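Local structure of Blo t 1 allergen (5JT8) at residues A[144-149]-A[158-163]; A[198-203]-A[220-225]; A[53-58]-A[257-262]. The protein is a mite allergen of the papain family of cysteine proteases, probably a proteolytic enzyme, caught here with its inhibitory propeptide still in place. All blocks are in the same frame, centred on the assembly; numbering follows the deposited sequence.

Contact 1: residues A[144-149]-A[158-163]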
loop_
_atom_site.group_PDB
_atom_site.type_symbol
_atom_site.label_atom_id
_atom_site.label_comp_id
_atom_site.label_asym_id
_atom_site.label_seq_id
_atom_site.Cartn_x
_atom_site.Cartn_y
_atom_site.Cartn_z
ATOM N N GLY A 144 -2.750 -6.097 -6.155
ATOM C CA GLY A 144 -1.446 -5.878 -6.762
ATOM C C GLY A 144 -0.552 -7.115 -6.733
ATOM O O GLY A 144 0.083 -7.480 -7.727
ATOM N N VAL A 145 -0.489 -7.761 -5.582
ATOM C CA VAL A 145 0.248 -9.014 -5.464
ATOM C C VAL A 145 -0.338 -10.054 -6.426
ATOM O O VAL A 145 0.403 -10.692 -7.173
ATOM C CB VAL A 145 0.217 -9.542 -4.018
ATOM C CG1 VAL A 145 0.620 -11.006 -3.956
ATOM C CG2 VAL A 145 1.126 -8.693 -3.148
ATOM N N ALA A 146 -1.672 -10.184 -6.440
ATOM C CA ALA A 146 -2.332 -11.167 -7.309
ATOM C C ALA A 146 -2.037 -10.903 -8.785
ATOM O O ALA A 146 -1.713 -11.819 -9.540
ATOM C CB ALA A 146 -3.855 -11.178 -7.066
ATOM N N GLU A 147 -2.156 -9.646 -9.193
ATOM C CA GLU A 147 -1.857 -9.280 -10.565
ATOM C C GLU A 147 -0.387 -9.588 -10.901
ATOM O O GLU A 147 -0.100 -10.109 -11.974
ATOM C CB GLU A 147 -2.195 -7.798 -10.814
ATOM C CG GLU A 147 -3.692 -7.478 -10.693
ATOM C CD GLU A 147 -4.019 -5.996 -10.867
ATOM O OE1 GLU A 147 -3.097 -5.179 -11.082
ATOM O OE2 GLU A 147 -5.212 -5.641 -10.794
ATOM N N SER A 148 0.527 -9.310 -9.972
ATOM C CA SER A 148 1.945 -9.632 -10.160
ATOM C C SER A 148 2.167 -11.112 -10.432
ATOM O O SER A 148 2.923 -11.497 -11.323
ATOM C CB SER A 148 2.760 -9.236 -8.920
ATOM O OG SER A 148 2.704 -7.845 -8.738
ATOM N N LEU A 149 1.517 -11.942 -9.628
ATOM C CA LEU A 149 1.648 -13.387 -9.780
ATOM C C LEU A 149 1.135 -13.866 -11.134
ATOM O O LEU A 149 1.741 -14.757 -11.725
ATOM C CB LEU A 149 0.922 -14.110 -8.643
ATOM C CG LEU A 149 1.554 -13.891 -7.271
ATOM C CD1 LEU A 149 0.797 -14.641 -6.154
ATOM C CD2 LEU A 149 3.022 -14.308 -7.287
ATOM N N ILE A 158 -3.510 -8.583 -16.075
ATOM C CA ILE A 158 -4.905 -8.359 -15.737
ATOM C C ILE A 158 -5.017 -7.211 -14.753
ATOM O O ILE A 158 -4.083 -6.913 -13.982
ATOM C CB ILE A 158 -5.554 -9.615 -15.141
ATOM C CG1 ILE A 158 -4.825 -10.017 -13.861
ATOM C CG2 ILE A 158 -5.533 -10.761 -16.153
ATOM C CD1 ILE A 158 -5.185 -11.399 -13.345
ATOM N N GLU A 159 -6.153 -6.540 -14.812
ATOM C CA GLU A 159 -6.471 -5.506 -13.857
ATOM C C GLU A 159 -7.694 -5.965 -13.074
ATOM O O GLU A 159 -8.793 -6.066 -13.628
ATOM C CB GLU A 159 -6.743 -4.176 -14.549
ATOM C CG GLU A 159 -7.004 -3.061 -13.565
ATOM C CD GLU A 159 -7.137 -1.711 -14.222
ATOM O OE1 GLU A 159 -7.081 -1.643 -15.473
ATOM O OE2 GLU A 159 -7.303 -0.718 -13.479
ATOM N N LEU A 160 -7.488 -6.265 -11.799
ATOM C CA LEU A 160 -8.560 -6.764 -10.957
ATOM C C LEU A 160 -9.359 -5.628 -10.326
ATOM O O LEU A 160 -8.882 -4.491 -10.223
ATOM C CB LEU A 160 -7.995 -7.680 -9.878
ATOM C CG LEU A 160 -7.256 -8.914 -10.394
ATOM C CD1 LEU A 160 -6.641 -9.695 -9.239
ATOM C CD2 LEU A 160 -8.157 -9.809 -11.222
ATOM N N SER A 161 -10.575 -5.955 -9.906
ATOM C CA SER A 161 -11.480 -4.999 -9.272
ATOM C C SER A 161 -11.230 -4.834 -7.768
ATOM O O SER A 161 -11.663 -5.673 -6.967
ATOM C CB SER A 161 -12.933 -5.444 -9.495
ATOM O OG SER A 161 -13.858 -4.559 -8.897
ATOM N N GLU A 162 -10.546 -3.759 -7.385
ATOM C CA GLU A 162 -10.454 -3.391 -5.979
ATOM C C GLU A 162 -11.829 -3.098 -5.383
ATOM O O GLU A 162 -12.070 -3.357 -4.204
ATOM C CB GLU A 162 -9.547 -2.173 -5.778
ATOM C CG GLU A 162 -8.058 -2.477 -5.852
ATOM C CD GLU A 162 -7.546 -2.575 -7.285
ATOM O OE1 GLU A 162 -8.334 -2.323 -8.230
ATOM O OE2 GLU A 162 -6.347 -2.896 -7.466
ATOM N N GLN A 163 -12.727 -2.556 -6.199
ATOM C CA GLN A 163 -14.042 -2.147 -5.714
ATOM C C GLN A 163 -14.832 -3.373 -5.237
ATOM O O GLN A 163 -15.577 -3.302 -4.254
ATOM C CB GLN A 163 -14.814 -1.389 -6.803
ATOM C CG GLN A 163 -16.126 -0.731 -6.349
ATOM C CD GLN A 163 -15.916 0.397 -5.359
ATOM O OE1 GLN A 163 -15.166 1.341 -5.623
ATOM N NE2 GLN A 163 -16.575 0.299 -4.204
HETATM O O HOH W 1 -1.238 -9.315 -14.332
HETATM O O HOH W 2 -5.922 -3.138 -10.012
#
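Glu147, on helix 139-154, reaches across to the backbone of Ile158, Glu159 and Leu160, and its side chain carries most of the contact. At its base, CB lies 3.8 Å from Ile158 O. The first torsion sets CG anti to its own carbonyl carbon (chi1 -65°), and the chain then runs extended, passing alongside Leu160 in the opposite direction. On that path Glu147 CG comes within 3.9 Å of Leu160 CG, while the carboxyl carbon CD sits 3.2 Å from Ile158 O. At the tip, OE2 accepts the amide of Leu160 in a short, nearly straight hydrogen bond: N to OE2 is 2.6 Å and the angle at the hydrogen 168°. The amide comes to the anti side of the oxygen, 31° out of the carboxylate plane. The other oxygen, OE1, looks elsewhere, to a salt bridge with Arg129 and a hydrogen bond from Thr126.

Beside the carboxylate arm, Ala146 CB packs 3.8 Å from Leu160 CD1, the apolar part of the contact. A water joins the backbones next door, donating to Glu147 O (2.7 Å) and accepting from Ile158 N. A second water lies between Glu147 OE2 and Glu162 OE2, two carboxylate oxygens 4.5 Å apart.

The chemistry is that of a buried carboxylate with a partner on each oxygen, pinning the loop ahead of helix 162-168 to the flank of helix 139-154. Arg129 would tend to hold Glu147 ionised, whereas the nearby Glu162 may push the other way, and the intervening water probably eases the repulsion between the two carboxylates.

Contact 2: residues A[198-203]-A[220-225]. Unlike the reference sequence in segment 198-203: Arg203 (reference Glu).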
loop_
_atom_site.group_PDB
_atom_site.type_symbol
_atom_site.label_atom_id
_atom_site.label_comp_id
_atom_site.label_asym_id
_atom_site.label_seq_id
_atom_site.Cartn_x
_atom_site.Cartn_y
_atom_site.Cartn_z
ATOM N N GLY A 198 -13.015 -15.369 -5.785
ATOM C CA GLY A 198 -12.288 -14.789 -6.903
ATOM C C GLY A 198 -12.760 -13.387 -7.254
ATOM O O GLY A 198 -13.860 -12.990 -6.892
ATOM N N LEU A 199 -11.920 -12.630 -7.961
ATOM C CA LEU A 199 -12.264 -11.269 -8.372
ATOM C C LEU A 199 -12.470 -11.168 -9.873
ATOM O O LEU A 199 -11.728 -11.778 -10.637
ATOM C CB LEU A 199 -11.175 -10.278 -7.956
ATOM C CG LEU A 199 -10.982 -10.020 -6.469
ATOM C CD1 LEU A 199 -9.668 -9.246 -6.243
ATOM C CD2 LEU A 199 -12.180 -9.262 -5.912
ATOM N N VAL A 200 -13.471 -10.400 -10.298
ATOM C CA VAL A 200 -13.618 -10.100 -11.717
ATOM C C VAL A 200 -12.674 -8.949 -12.048
ATOM O O VAL A 200 -12.116 -8.312 -11.148
ATOM C CB VAL A 200 -15.065 -9.716 -12.117
ATOM C CG1 VAL A 200 -16.027 -10.872 -11.863
ATOM C CG2 VAL A 200 -15.508 -8.443 -11.401
ATOM N N GLU A 201 -12.505 -8.673 -13.333
ATOM C CA GLU A 201 -11.654 -7.562 -13.746
ATOM C C GLU A 201 -12.310 -6.215 -13.492
ATOM O O GLU A 201 -13.544 -6.101 -13.395
ATOM C CB GLU A 201 -11.302 -7.673 -15.225
ATOM C CG GLU A 201 -10.212 -8.679 -15.555
ATOM C CD GLU A 201 -10.219 -9.015 -17.037
ATOM O OE1 GLU A 201 -11.192 -9.670 -17.483
ATOM O OE2 GLU A 201 -9.278 -8.601 -17.751
ATOM N N GLU A 202 -11.455 -5.203 -13.394
ATOM C CA GLU A 202 -11.855 -3.808 -13.283
ATOM C C GLU A 202 -13.011 -3.399 -14.206
ATOM O O GLU A 202 -13.938 -2.713 -13.771
ATOM C CB GLU A 202 -10.629 -2.919 -13.551
ATOM C CG GLU A 202 -10.916 -1.440 -13.520
ATOM C CD GLU A 202 -11.241 -0.940 -12.129
ATOM O OE1 GLU A 202 -10.905 -1.641 -11.158
ATOM O OE2 GLU A 202 -11.824 0.155 -12.010
ATOM N N ARG A 203 -12.961 -3.827 -15.469
ATOM C CA ARG A 203 -14.004 -3.509 -16.453
ATOM C C ARG A 203 -15.409 -3.834 -15.968
ATOM O O ARG A 203 -16.368 -3.143 -16.297
ATOM C CB ARG A 203 -13.800 -4.283 -17.760
ATOM C CG ARG A 203 -12.567 -3.982 -18.585
ATOM C CD ARG A 203 -12.292 -5.182 -19.496
ATOM N NE ARG A 203 -13.546 -5.710 -20.044
ATOM C CZ ARG A 203 -13.846 -7.002 -20.165
ATOM N NH1 ARG A 203 -12.978 -7.933 -19.788
ATOM N NH2 ARG A 203 -15.023 -7.359 -20.673
ATOM N N GLY A 220 -18.264 -12.283 -15.727
ATOM C CA GLY A 220 -16.935 -11.944 -16.169
ATOM C C GLY A 220 -16.095 -13.049 -15.603
ATOM O O GLY A 220 -16.505 -13.717 -14.654
ATOM N N GLN A 221 -14.932 -13.270 -16.186
ATOM C CA GLN A 221 -14.048 -14.286 -15.662
ATOM C C GLN A 221 -13.611 -13.894 -14.247
ATOM O O GLN A 221 -13.496 -12.706 -13.937
ATOM C CB GLN A 221 -12.849 -14.461 -16.582
ATOM C CG GLN A 221 -11.949 -15.596 -16.176
ATOM C CD GLN A 221 -11.295 -16.231 -17.365
ATOM O OE1 GLN A 221 -11.778 -16.101 -18.493
ATOM N NE2 GLN A 221 -10.190 -16.931 -17.129
ATOM N N ARG A 222 -13.387 -14.882 -13.388
ATOM C CA ARG A 222 -12.934 -14.598 -12.033
ATOM C C ARG A 222 -11.541 -15.134 -11.827
ATOM O O ARG A 222 -11.227 -16.249 -12.227
ATOM C CB ARG A 222 -13.897 -15.185 -10.987
ATOM C CG ARG A 222 -15.143 -14.342 -10.816
ATOM C CD ARG A 222 -16.074 -14.823 -9.720
ATOM N NE ARG A 222 -17.257 -13.968 -9.660
ATOM C CZ ARG A 222 -17.411 -12.953 -8.812
ATOM N NH1 ARG A 222 -16.464 -12.673 -7.925
ATOM N NH2 ARG A 222 -18.523 -12.226 -8.840
ATOM N N TYR A 223 -10.703 -14.323 -11.199
ATOM C CA TYR A 223 -9.321 -14.696 -10.946
ATOM C C TYR A 223 -9.121 -14.995 -9.466
ATOM O O TYR A 223 -9.465 -14.183 -8.608
ATOM C CB TYR A 223 -8.390 -13.582 -11.422
ATOM C CG TYR A 223 -8.510 -13.398 -12.907
ATOM C CD1 TYR A 223 -9.527 -12.622 -13.453
ATOM C CD2 TYR A 223 -7.642 -14.052 -13.773
ATOM C CE1 TYR A 223 -9.658 -12.477 -14.832
ATOM C CE2 TYR A 223 -7.759 -13.910 -15.151
ATOM C CZ TYR A 223 -8.768 -13.127 -15.675
ATOM O OH TYR A 223 -8.885 -12.996 -17.041
ATOM N N HIS A 224 -8.573 -16.164 -9.177
ATOM C CA HIS A 224 -8.377 -16.590 -7.801
ATOM C C HIS A 224 -6.912 -16.592 -7.433
ATOM O O HIS A 224 -6.054 -16.473 -8.291
ATOM C CB HIS A 224 -8.932 -18.000 -7.591
ATOM C CG HIS A 224 -10.382 -18.138 -7.921
ATOM N ND1 HIS A 224 -11.365 -18.157 -6.954
ATOM C CD2 HIS A 224 -11.019 -18.264 -9.111
ATOM C CE1 HIS A 224 -12.545 -18.293 -7.534
ATOM N NE2 HIS A 224 -12.363 -18.364 -8.840
ATOM N N VAL A 225 -6.643 -16.742 -6.145
ATOM C CA VAL A 225 -5.378 -17.300 -5.691
ATOM C C VAL A 225 -5.780 -18.592 -4.962
ATOM O O VAL A 225 -6.957 -18.817 -4.745
ATOM C CB VAL A 225 -4.602 -16.347 -4.768
ATOM C CG1 VAL A 225 -4.433 -14.961 -5.422
ATOM C CG2 VAL A 225 -5.315 -16.211 -3.422
HETATM O O HOH W 3 -13.490 -10.255 -15.219
#
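A first torsion of -78° keeps Arg222 CG beside its backbone N, and the chain then stays extended as far as NE, a course that carries the guanidinium along the chain of 198-200. His224 starts the same way (chi1 -58°), which swings its imidazole back over Gly198. Arg222 NH1 donates to Gly198 O at 2.8 Å, but the bond is bent, 132° at the hydrogen; the oxygen lies in the guanidinium plane, whereas the nitrogen stands above the carbonyl plane. The same NH1 also has a salt bridge to Glu164, so the backbone oxygen is its second partner. Val200 CG1 covers one guanidinium face and meets Arg222 CG at 3.7 Å.

With no side chain in the way, Gly198 puts its CA against one face of the imidazole, a CH-pi contact 3.7 Å from the centroid of the His224 ring. Between these two side chains the backbones pair: Leu199 N to Tyr223 O is 3.0 Å, and Tyr223 N to Leu199 O 2.8 Å. Farther along, Glu201 CG comes obliquely to the phenol, 3.9 Å from Tyr223 CE1, and the ring of Tyr150 meets Tyr223 edge-to-face. A water accepts from Glu201 N at 2.7 Å and lies 2.8 Å from Gln221 O, linking the two backbones just beyond the bridge.

A lone antiparallel bridge, a single hydrogen-bonded pair without further strand, closes the long loop 204-219 at its base. The Cys168–Cys214 disulfide ties that loop to helix 162-168, consistent with the mainly helical domain of a papain-like protease.

Contact 3: residues A[53-58]-A[257-262]. With NO3 (nitrate ion), chain H.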
loop_
_atom_site.group_PDB
_atom_site.type_symbol
_atom_site.label_atom_id
_atom_site.label_comp_id
_atom_site.label_asym_id
_atom_site.label_seq_id
_atom_site.Cartn_x
_atom_site.Cartn_y
_atom_site.Cartn_z
ATOM N N LYS A 53 -1.044 24.689 3.888
ATOM C CA LYS A 53 0.050 25.638 4.087
ATOM C C LYS A 53 1.151 25.019 4.947
ATOM O O LYS A 53 2.337 25.088 4.609
ATOM C CB LYS A 53 -0.464 26.925 4.731
ATOM C CG LYS A 53 -1.388 27.741 3.841
ATOM C CD LYS A 53 -1.881 28.991 4.551
ATOM C CE LYS A 53 -2.785 29.817 3.652
ATOM N NZ LYS A 53 -3.294 31.034 4.344
ATOM N N GLU A 54 0.743 24.400 6.051
ATOM C CA GLU A 54 1.670 23.753 6.971
ATOM C C GLU A 54 2.243 22.457 6.358
ATOM O O GLU A 54 3.346 22.035 6.717
ATOM C CB GLU A 54 0.972 23.465 8.314
ATOM C CG GLU A 54 1.778 23.729 9.620
ATOM C CD GLU A 54 2.381 25.136 9.777
ATOM O OE1 GLU A 54 2.046 26.060 8.998
ATOM O OE2 GLU A 54 3.170 25.319 10.738
ATOM N N GLN A 55 1.508 21.833 5.436
ATOM C CA GLN A 55 2.058 20.690 4.701
ATOM C C GLN A 55 3.039 21.203 3.663
ATOM O O GLN A 55 4.093 20.609 3.462
ATOM C CB GLN A 55 0.968 19.845 4.024
ATOM C CG GLN A 55 0.367 18.748 4.897
ATOM C CD GLN A 55 1.375 17.673 5.296
ATOM O OE1 GLN A 55 1.711 16.785 4.507
ATOM N NE2 GLN A 55 1.849 17.743 6.534
ATOM N N LEU A 56 2.693 22.309 3.008
ATOM C CA LEU A 56 3.611 22.943 2.066
ATOM C C LEU A 56 4.829 23.456 2.808
ATOM O O LEU A 56 5.953 23.399 2.305
ATOM C CB LEU A 56 2.941 24.090 1.317
ATOM C CG LEU A 56 3.891 24.767 0.323
ATOM C CD1 LEU A 56 4.320 23.793 -0.766
ATOM C CD2 LEU A 56 3.269 25.997 -0.281
ATOM N N LYS A 57 4.594 23.961 4.014
ATOM C CA LYS A 57 5.679 24.397 4.879
ATOM C C LYS A 57 6.629 23.228 5.180
ATOM O O LYS A 57 7.848 23.358 5.045
ATOM C CB LYS A 57 5.121 24.986 6.173
ATOM C CG LYS A 57 6.152 25.660 7.046
ATOM C CD LYS A 57 5.529 26.147 8.346
ATOM C CE LYS A 57 6.492 27.006 9.149
ATOM N NZ LYS A 57 5.810 27.607 10.330
ATOM N N TRP A 58 6.069 22.085 5.570
ATOM C CA TRP A 58 6.885 20.906 5.866
ATOM C C TRP A 58 7.683 20.449 4.645
ATOM O O TRP A 58 8.822 20.005 4.775
ATOM C CB TRP A 58 6.023 19.744 6.375
ATOM C CG TRP A 58 6.856 18.598 6.880
ATOM C CD1 TRP A 58 7.228 18.361 8.176
ATOM C CD2 TRP A 58 7.447 17.551 6.098
ATOM N NE1 TRP A 58 8.004 17.229 8.249
ATOM C CE2 TRP A 58 8.155 16.714 6.987
ATOM C CE3 TRP A 58 7.440 17.236 4.735
ATOM C CZ2 TRP A 58 8.851 15.587 6.556
ATOM C CZ3 TRP A 58 8.129 16.120 4.309
ATOM C CH2 TRP A 58 8.826 15.306 5.218
ATOM N N SER A 257 1.060 7.339 7.073
ATOM C CA SER A 257 0.721 8.735 7.360
ATOM C C SER A 257 1.895 9.530 7.946
ATOM O O SER A 257 1.783 10.740 8.154
ATOM C CB SER A 257 -0.491 8.820 8.299
ATOM O OG SER A 257 -0.243 8.215 9.555
ATOM N N ASN A 258 3.012 8.852 8.201
ATOM C CA ASN A 258 4.260 9.533 8.566
ATOM C C ASN A 258 4.632 10.598 7.526
ATOM O O ASN A 258 4.552 10.343 6.321
ATOM C CB ASN A 258 5.401 8.518 8.724
ATOM C CG ASN A 258 6.759 9.186 8.883
ATOM O OD1 ASN A 258 7.373 9.625 7.906
ATOM N ND2 ASN A 258 7.238 9.262 10.117
ATOM N N ASN A 259 5.024 11.783 7.993
ATOM C CA ASN A 259 5.267 12.928 7.108
ATOM C C ASN A 259 6.256 12.644 5.995
ATOM O O ASN A 259 6.027 13.013 4.849
ATOM C CB ASN A 259 5.762 14.129 7.915
ATOM C CG ASN A 259 4.632 14.942 8.496
ATOM O OD1 ASN A 259 3.617 15.161 7.837
ATOM N ND2 ASN A 259 4.796 15.391 9.739
ATOM N N TYR A 260 7.348 11.969 6.333
ATOM C CA TYR A 260 8.398 11.674 5.358
ATOM C C TYR A 260 7.905 10.689 4.300
ATOM O O TYR A 260 8.118 10.881 3.102
ATOM C CB TYR A 260 9.645 11.124 6.064
ATOM C CG TYR A 260 10.276 12.118 7.024
ATOM C CD1 TYR A 260 9.816 12.238 8.332
ATOM C CD2 TYR A 260 11.320 12.943 6.621
ATOM C CE1 TYR A 260 10.382 13.148 9.213
ATOM C CE2 TYR A 260 11.885 13.862 7.493
ATOM C CZ TYR A 260 11.415 13.957 8.787
ATOM O OH TYR A 260 11.973 14.863 9.663
ATOM N N PHE A 261 7.247 9.628 4.737
ATOM C CA PHE A 261 6.717 8.671 3.780
ATOM C C PHE A 261 5.598 9.310 2.962
ATOM O O PHE A 261 5.534 9.149 1.741
ATOM C CB PHE A 261 6.204 7.407 4.473
ATOM C CG PHE A 261 5.750 6.365 3.507
ATOM C CD1 PHE A 261 6.672 5.502 2.919
ATOM C CD2 PHE A 261 4.417 6.284 3.128
ATOM C CE1 PHE A 261 6.265 4.552 2.007
ATOM C CE2 PHE A 261 4.004 5.347 2.208
ATOM C CZ PHE A 261 4.924 4.473 1.650
ATOM N N ARG A 262 4.724 10.037 3.655
ATOM C CA ARG A 262 3.595 10.742 3.039
ATOM C C ARG A 262 3.979 11.548 1.802
ATOM O O ARG A 262 3.333 11.462 0.750
ATOM C CB ARG A 262 2.954 11.668 4.074
ATOM C CG ARG A 262 1.710 12.392 3.635
ATOM C CD ARG A 262 1.076 13.094 4.832
ATOM N NE ARG A 262 -0.010 13.977 4.427
ATOM C CZ ARG A 262 -0.738 14.707 5.265
ATOM N NH1 ARG A 262 -0.503 14.662 6.571
ATOM N NH2 ARG A 262 -1.701 15.484 4.788
HETATM N N NO3 H . 10.360 9.631 12.305
HETATM O O1 NO3 H . 11.594 9.434 12.529
HETATM O O2 NO3 H . 9.514 8.764 12.678
HETATM O O3 NO3 H . 9.965 10.686 11.719
#
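Tyr260, whose ring takes the edge of Trp58, gives its backbone amide to a doubly gripped oxygen, Asn258 OD1. Phe261 N donates to that oxygen at 3.2 Å, in the carbonyl plane and on a lone pair (161° at the hydrogen), and Tyr260 N adds a weak, bent bond of 2.8 Å. Asn258 thereby N-caps helix 259-262, while its ND2 has a weak bond to a nitrate ion, probably from the crystallisation liquor, that Ala273 N also binds.

The capped helix turn presents its residues to helix 42-62. With CG anti to the backbone nitrogen (chi1 -171°), Trp58 points its indole at this turn; Trp58 CZ2 stands over the centre of the Tyr260 ring, 3.6 Å from Tyr260 CE2. It is a T-shaped pair, with planes at 83° and centroids of the Trp58 six-membered ring and the Tyr260 ring 4.9 Å apart. One indole face takes Asn259 CB in a CH-pi contact, 3.6 Å from Trp58 CE2, and the indole also stacks on His62.

Alongside, Gln55 bends at its second torsion and lays its amide nearly parallel to the Arg262 guanidinium, OE1 over the centre of that face. With OE1 there, the angle to Arg262 NE is too poor for a hydrogen bond; Arg262 NH2 donates instead to the carbonyls of Tyr75 and Met78, and Gln55 OE1 accepts from Asn263. Gln55 NE2 reaches Asn259 OD1 in a weak bond of 3.4 Å.

This aromatic cluster joins the long propeptide helix to a short helix of the enzyme, consistent with the I29 propeptide docking on the prosegment-binding loop, as in papain-family zymogens.

Contacts 1 and 2 are neighbours in the papain-like part of the chain, their centres about 9 Å apart, and they are stitched together: Glu159 O probably accepts from Glu202 N at 2.8 Å, and Ser161 N probably donates to Val200 O. Contact 1 is the buried one, resting on a carboxylate that grips backbone; contact 2, nearer the surface, relies on a backbone bridge flanked by an arginine and a histidine that meet the glycine beside it. Contact 3 lies across the chain's centre, about 30 Å from contact 1 and 37 Å from contact 2 between centres. Partly buried, it alone joins propeptide to enzyme, through aromatic and stacked side chains and one weak hydrogen bond.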